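Local structure of probable TonB-dependent siderophore receptor PirA (Acinetobacter baumannii, 5FR8) at residues 27-31 against 366-370; 312-316 against 349-353; 436-442 against 469-473. The protein probably takes up iron as a TonB-dependent outer-membrane receptor for iron-chelating siderophores, and may bind ferric enterobactin with micromolar affinity. All coordinates share one frame; numbering follows the deposited sequence.

Contact 1: 27-31 against 366-370; sequences IFVTA and QVLTV
T30 and V367 mark the closest backbone approach, CA to CA 5.7 Å, but segment 27-31 is irregular and shares no backbone bonds with strand 366-370, which leaves the contact to side chains and to V29 O. V367 carries most of the contact, and its two methyls divide the work. CG2 lies beside the backbone N and meets F28 CB at 4.0 Å, while also lying 3.4 Å from V29 O. CG1 takes the branch anti to the backbone N (chi1 179°) and comes within 3.8 Å of T30 CA and equally near T30 OG1. The V367 side chain crosses those of F28 and T30 at about a right angle. Two residues further along the strand, on the same side, T369 OG1 faces the T30 methyl CG2, again crosswise. N357 ND2 of the neighbouring strand 343-361 holds that hydroxyl by a weak hydrogen bond, and N420 ND2, bonded to V29 O, ties the loop to strand 407-422. T30 directly precedes helix 31-34. The combination is consistent with the plugged barrel of TonB-dependent receptors, with the N-terminal stretch leading into the plug lying against the barrel's inner wall.

Contact 2: 312-316 against 349-353; sequences LVAQY and TLRFN
R351 and Q315 face each other as a hydrogen-bonded pair of two antiparallel strands whose N-to-C directions are 175° apart over these short segments and whose axes approach to 4.7 Å. R351 N donates to Q315 O at 2.7 Å, and R351 O accepts from Q315 N at 2.9 Å; the V313-N353 pair repeats this reciprocal exchange. Followed outward, the R351 side chain starts with CB against Q315 CG at 3.9 Å. CG continues the extended chain, and CD passes Q315 OE1 at 3.8 Å. There the chain bends (chi3 -55°), and NE runs past the same OE1 at 4.0 Å without bonding to it. The guanidinium has its strongest polar partner in E373 on strand 365-380, where NH1 forms a salt bridge with OE2. The two side chains thus lie alongside each other and point the same way, but with amide and guanidinium planes 57° apart they are not stacked. Q315 NE2 has its own partner in D317 OD1. Both chains also touch P103 of the plug strand 102-103, which identifies their face as the inner one. The other face carries A314, F352, Y316 and L350. There the A314 methyl sits at the edge of the F352 ring, CB to CE1 3.6 Å, and Y316 CB touches L350 CD1 more loosely at 4.3 Å; Y316 OH bonds to E348 OE1. Polar residues mingle with V313 on the plug side, whereas aromatic and aliphatic groups, F352 among them on the surface, make up the other side. This alternation along neighbouring antiparallel strands is characteristic of a transmembrane beta-barrel wall.

Contact 3: 436-442 against 469-473; sequences DDHSKSG and YKAPN
Y469 and H438 bring the end of one barrel strand against a tight turn, and each ring is covered on two faces. With CG anti to the backbone N (chi1 -176°), the Y469 ring reaches across until its OH meets H438 CB at 3.3 Å. Over one face of the Y469 ring lies D436 CB, 3.9 Å from the ring centroid and close to the normal; the D436 carboxylate continues over the ring, its plane only 9° from that of the ring. The two side chains slide past each other in opposite directions. D436 OD1 forms a salt bridge with R434 NE and a hydrogen bond with S414 OG, which probably temper its charge beside the aromatic ring. The opposite face of Y469 has A471 N toward its rim.

H438 also holds CG anti to its own N, which carries the imidazole out to meet A471. The A471 methyl CB stands over the middle of the ring, 3.8 Å from ND1, with K440 N over the other face. P472 CD reaches H438 CE1 obliquely at 3.6 Å and also touches S441 CB at 3.8 Å. For S441, chi1 of 86° sets OG between N and the carbonyl carbon, turned back toward the imidazole, where it donates a weak bond to H438 ND1 at 3.1 Å. H438 NE2 has a weak bond with S410 OG. The turn is closed by H438 N to G442 O at 2.9 Å.

The contact thus joins the hairpin between strands 427-438 and 442-454 to the end of strand 459-470. Strand 407-422 borders H438 through I412, and helix 474-477 adds N477 beside H438 and P472.

How the contacts relate
All three contacts involve barrel strands, yet none touches another. Contacts 1 and 2 have centres 23 Å apart and nearest atoms about 7 Å apart, and use strands 365-380 and 343-361, which are consecutive in the chain and adjacent in the wall. Contact 3 comes later in the order of strands, on 427-438 and 459-470, its centre 18 Å from that of contact 2 and 28 Å from that of contact 1. Along the chain, contact 2 is nested inside the long loop closed by contact 1, and contact 3 follows both. One wall of antiparallel strands thus combines neighbour pairing and turn packing with contacts to the N-terminal segment and plug, consistent with a plugged TonB-dependent barrel.

Contact 1: 27-31 against 366-370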
# COMPACT_ATOMS: atom_id res chain seq x y z
N ILE A 27 11.25 32.95 4.41
CA ILE A 27 9.92 32.80 3.74
C ILE A 27 9.00 31.89 4.56
O ILE A 27 9.44 31.13 5.42
CB ILE A 27 10.08 32.29 2.28
CG1 ILE A 27 8.88 32.69 1.40
CG2 ILE A 27 10.30 30.78 2.26
CD1 ILE A 27 9.11 32.57 -0.10
N PHE A 28 7.70 31.97 4.26
CA PHE A 28 6.66 31.35 5.09
C PHE A 28 6.60 29.82 5.05
O PHE A 28 7.08 29.18 4.12
CB PHE A 28 5.28 31.93 4.73
CG PHE A 28 4.77 31.56 3.33
CD1 PHE A 28 4.15 30.32 3.09
CD2 PHE A 28 4.85 32.46 2.28
CE1 PHE A 28 3.66 30.00 1.84
CE2 PHE A 28 4.37 32.14 1.03
CZ PHE A 28 3.77 30.91 0.81
N VAL A 29 5.98 29.24 6.08
CA VAL A 29 5.89 27.79 6.19
C VAL A 29 4.45 27.36 6.44
O VAL A 29 3.86 27.69 7.46
CB VAL A 29 6.79 27.25 7.31
CG1 VAL A 29 6.86 25.72 7.25
CG2 VAL A 29 8.19 27.83 7.20
N THR A 30 3.89 26.62 5.48
CA THR A 30 2.51 26.17 5.51
C THR A 30 2.35 25.06 6.58
O THR A 30 3.33 24.47 7.07
CB THR A 30 2.10 25.67 4.09
OG1 THR A 30 1.94 26.81 3.22
CG2 THR A 30 0.78 24.85 4.05
N ALA A 31 1.10 24.79 6.94
CA ALA A 31 0.79 23.66 7.79
C ALA A 31 1.35 22.36 7.22
O ALA A 31 1.97 21.59 7.96
CB ALA A 31 -0.72 23.53 7.97
N GLN A 366 1.01 33.71 11.41
CA GLN A 366 0.23 32.55 10.93
C GLN A 366 0.40 32.29 9.44
O GLN A 366 0.85 33.14 8.69
CB GLN A 366 -1.26 32.73 11.23
CG GLN A 366 -1.59 32.91 12.71
CD GLN A 366 -2.92 33.59 12.89
OE1 GLN A 366 -2.99 34.76 13.27
NE2 GLN A 366 -4.00 32.88 12.60
N VAL A 367 0.04 31.10 9.02
CA VAL A 367 -0.05 30.78 7.61
C VAL A 367 -1.33 29.98 7.43
O VAL A 367 -1.40 28.80 7.81
CB VAL A 367 1.19 30.00 7.12
CG1 VAL A 367 1.04 29.66 5.63
CG2 VAL A 367 2.45 30.81 7.35
N LEU A 368 -2.36 30.63 6.89
CA LEU A 368 -3.64 29.97 6.68
C LEU A 368 -3.66 29.24 5.36
O LEU A 368 -3.54 29.86 4.31
CB LEU A 368 -4.76 31.00 6.71
CG LEU A 368 -6.16 30.41 6.60
CD1 LEU A 368 -6.58 29.78 7.92
CD2 LEU A 368 -7.17 31.48 6.17
N THR A 369 -3.82 27.92 5.42
CA THR A 369 -4.14 27.13 4.23
C THR A 369 -5.67 26.91 4.13
O THR A 369 -6.32 26.61 5.12
CB THR A 369 -3.41 25.78 4.23
OG1 THR A 369 -2.01 26.00 4.00
CG2 THR A 369 -3.93 24.87 3.15
N VAL A 370 -6.23 27.09 2.93
CA VAL A 370 -7.63 26.76 2.71
C VAL A 370 -7.79 26.06 1.36
O VAL A 370 -7.17 26.47 0.38
CB VAL A 370 -8.49 28.02 2.79
CG1 VAL A 370 -7.94 29.08 1.85
CG2 VAL A 370 -9.94 27.69 2.47

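Contact 2: 312-316 against 349-353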
# COMPACT_ATOMS: atom_id res chain seq x y z
N LEU A 312 -3.83 24.92 -8.22
CA LEU A 312 -4.93 24.12 -8.77
C LEU A 312 -4.40 22.86 -9.43
O LEU A 312 -3.35 22.88 -10.05
CB LEU A 312 -5.76 24.92 -9.77
CG LEU A 312 -6.43 26.14 -9.16
CD1 LEU A 312 -5.60 27.39 -9.42
CD2 LEU A 312 -7.82 26.35 -9.73
N VAL A 313 -5.14 21.76 -9.30
CA VAL A 313 -4.76 20.52 -9.96
C VAL A 313 -5.97 19.85 -10.61
O VAL A 313 -7.02 19.70 -9.99
CB VAL A 313 -4.16 19.51 -8.95
CG1 VAL A 313 -3.61 18.29 -9.67
CG2 VAL A 313 -3.06 20.18 -8.16
N ALA A 314 -5.81 19.44 -11.86
CA ALA A 314 -6.72 18.47 -12.43
C ALA A 314 -5.93 17.19 -12.69
O ALA A 314 -4.81 17.25 -13.22
CB ALA A 314 -7.35 19.01 -13.71
N GLN A 315 -6.49 16.04 -12.30
CA GLN A 315 -5.93 14.76 -12.73
C GLN A 315 -7.01 13.73 -13.11
O GLN A 315 -8.10 13.69 -12.54
CB GLN A 315 -4.94 14.19 -11.70
CG GLN A 315 -5.55 13.47 -10.52
CD GLN A 315 -4.52 12.65 -9.74
OE1 GLN A 315 -4.27 12.91 -8.55
NE2 GLN A 315 -3.96 11.63 -10.39
N TYR A 316 -6.66 12.90 -14.09
CA TYR A 316 -7.51 11.84 -14.63
C TYR A 316 -6.66 10.55 -14.68
O TYR A 316 -5.55 10.54 -15.22
CB TYR A 316 -8.03 12.24 -16.03
CG TYR A 316 -8.77 11.15 -16.78
CD1 TYR A 316 -10.00 10.69 -16.33
CD2 TYR A 316 -8.24 10.59 -17.94
CE1 TYR A 316 -10.67 9.69 -17.00
CE2 TYR A 316 -8.91 9.60 -18.62
CZ TYR A 316 -10.12 9.15 -18.14
OH TYR A 316 -10.79 8.13 -18.80
N THR A 349 -10.75 7.51 -12.62
CA THR A 349 -10.83 8.50 -11.60
C THR A 349 -10.56 9.91 -12.19
O THR A 349 -9.56 10.16 -12.87
CB THR A 349 -9.81 8.20 -10.51
OG1 THR A 349 -10.08 6.90 -9.93
CG2 THR A 349 -9.84 9.27 -9.44
N LEU A 350 -11.47 10.83 -11.90
CA LEU A 350 -11.25 12.22 -12.20
C LEU A 350 -11.14 12.94 -10.86
O LEU A 350 -11.93 12.68 -9.96
CB LEU A 350 -12.40 12.78 -13.06
CG LEU A 350 -12.34 14.26 -13.43
CD1 LEU A 350 -11.10 14.61 -14.24
CD2 LEU A 350 -13.60 14.65 -14.20
N ARG A 351 -10.14 13.80 -10.72
CA ARG A 351 -9.96 14.47 -9.44
C ARG A 351 -9.53 15.92 -9.62
O ARG A 351 -8.69 16.24 -10.46
CB ARG A 351 -8.92 13.74 -8.60
CG ARG A 351 -8.58 14.44 -7.28
CD ARG A 351 -7.38 13.81 -6.61
NE ARG A 351 -7.62 12.38 -6.42
CZ ARG A 351 -8.02 11.82 -5.28
NH1 ARG A 351 -8.21 12.57 -4.20
NH2 ARG A 351 -8.21 10.51 -5.23
N PHE A 352 -10.10 16.80 -8.81
CA PHE A 352 -9.73 18.20 -8.86
C PHE A 352 -9.33 18.66 -7.49
O PHE A 352 -9.91 18.25 -6.49
CB PHE A 352 -10.90 19.07 -9.34
CG PHE A 352 -11.32 18.81 -10.76
CD1 PHE A 352 -10.46 19.08 -11.81
CD2 PHE A 352 -12.58 18.31 -11.03
CE1 PHE A 352 -10.85 18.85 -13.12
CE2 PHE A 352 -12.98 18.09 -12.33
CZ PHE A 352 -12.12 18.35 -13.38
N ASN A 353 -8.35 19.56 -7.45
CA ASN A 353 -7.94 20.13 -6.19
C ASN A 353 -7.54 21.60 -6.32
O ASN A 353 -6.70 21.96 -7.15
CB ASN A 353 -6.79 19.31 -5.64
CG ASN A 353 -6.80 19.29 -4.13
OD1 ASN A 353 -7.12 18.26 -3.53
ND2 ASN A 353 -6.47 20.45 -3.50

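Contact 3: 436-442 against 469-473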
# COMPACT_ATOMS: atom_id res chain seq x y z
N ASP A 436 -15.50 16.13 4.79
CA ASP A 436 -15.59 15.18 3.66
C ASP A 436 -17.03 14.72 3.46
O ASP A 436 -17.70 14.39 4.43
CB ASP A 436 -14.70 13.96 3.90
CG ASP A 436 -13.24 14.31 3.98
OD1 ASP A 436 -12.62 14.49 2.89
OD2 ASP A 436 -12.72 14.42 5.14
N ASP A 437 -17.50 14.73 2.22
CA ASP A 437 -18.86 14.31 1.93
C ASP A 437 -18.81 13.32 0.79
O ASP A 437 -18.47 13.67 -0.34
CB ASP A 437 -19.73 15.51 1.55
CG ASP A 437 -21.22 15.17 1.47
OD1 ASP A 437 -21.68 14.16 2.04
OD2 ASP A 437 -21.95 15.94 0.83
N HIS A 438 -19.17 12.08 1.11
CA HIS A 438 -19.12 10.99 0.18
C HIS A 438 -20.53 10.57 -0.32
O HIS A 438 -21.49 10.56 0.45
CB HIS A 438 -18.43 9.84 0.89
CG HIS A 438 -18.48 8.55 0.14
ND1 HIS A 438 -18.83 7.37 0.74
CD2 HIS A 438 -18.21 8.27 -1.15
CE1 HIS A 438 -18.77 6.40 -0.16
NE2 HIS A 438 -18.40 6.92 -1.32
N SER A 439 -20.66 10.27 -1.61
CA SER A 439 -21.97 10.06 -2.22
C SER A 439 -22.79 8.94 -1.59
O SER A 439 -24.01 8.99 -1.61
CB SER A 439 -21.85 9.83 -3.74
OG SER A 439 -21.47 8.49 -4.06
N LYS A 440 -22.13 7.92 -1.04
CA LYS A 440 -22.84 6.85 -0.32
C LYS A 440 -22.83 7.01 1.20
O LYS A 440 -23.86 6.81 1.84
CB LYS A 440 -22.25 5.48 -0.65
CG LYS A 440 -22.70 4.87 -1.96
CD LYS A 440 -22.10 5.61 -3.15
CE LYS A 440 -22.57 5.01 -4.47
NZ LYS A 440 -22.33 3.55 -4.40
N SER A 441 -21.67 7.35 1.78
CA SER A 441 -21.50 7.20 3.23
C SER A 441 -21.98 8.40 4.07
O SER A 441 -22.22 8.25 5.25
CB SER A 441 -20.05 6.83 3.60
OG SER A 441 -19.22 7.99 3.74
N GLY A 442 -22.10 9.57 3.46
CA GLY A 442 -22.45 10.79 4.18
C GLY A 442 -21.28 11.73 4.37
O GLY A 442 -20.22 11.55 3.76
N TYR A 469 -9.79 9.53 7.96
CA TYR A 469 -11.00 9.17 7.22
C TYR A 469 -10.70 7.97 6.30
O TYR A 469 -9.59 7.82 5.80
CB TYR A 469 -11.41 10.39 6.37
CG TYR A 469 -12.70 10.30 5.56
CD1 TYR A 469 -13.94 10.11 6.19
CD2 TYR A 469 -12.71 10.46 4.17
CE1 TYR A 469 -15.14 10.04 5.46
CE2 TYR A 469 -13.90 10.39 3.44
CZ TYR A 469 -15.11 10.18 4.08
OH TYR A 469 -16.31 10.11 3.39
N LYS A 470 -11.70 7.12 6.06
CA LYS A 470 -11.72 6.30 4.84
C LYS A 470 -13.15 5.93 4.42
O LYS A 470 -13.91 5.34 5.20
CB LYS A 470 -10.89 5.02 4.99
CG LYS A 470 -10.98 4.14 3.75
CD LYS A 470 -10.08 2.91 3.83
CE LYS A 470 -10.23 2.05 2.59
NZ LYS A 470 -11.53 1.31 2.56
N ALA A 471 -13.52 6.31 3.19
CA ALA A 471 -14.79 5.91 2.63
C ALA A 471 -14.81 4.43 2.28
O ALA A 471 -13.77 3.84 1.98
CB ALA A 471 -15.10 6.74 1.39
N PRO A 472 -16.00 3.82 2.29
CA PRO A 472 -16.03 2.43 1.90
C PRO A 472 -15.37 2.24 0.56
O PRO A 472 -15.37 3.16 -0.24
CB PRO A 472 -17.53 2.10 1.84
CG PRO A 472 -18.18 3.14 2.68
CD PRO A 472 -17.35 4.37 2.52
N ASN A 473 -14.78 1.08 0.32
CA ASN A 473 -14.26 0.77 -0.99
C ASN A 473 -15.45 0.26 -1.81
O ASN A 473 -16.49 -0.15 -1.26
CB ASN A 473 -13.11 -0.25 -0.89
CG ASN A 473 -13.59 -1.69 -0.74
OD1 ASN A 473 -14.54 -2.16 -1.42
ND2 ASN A 473 -12.93 -2.41 0.12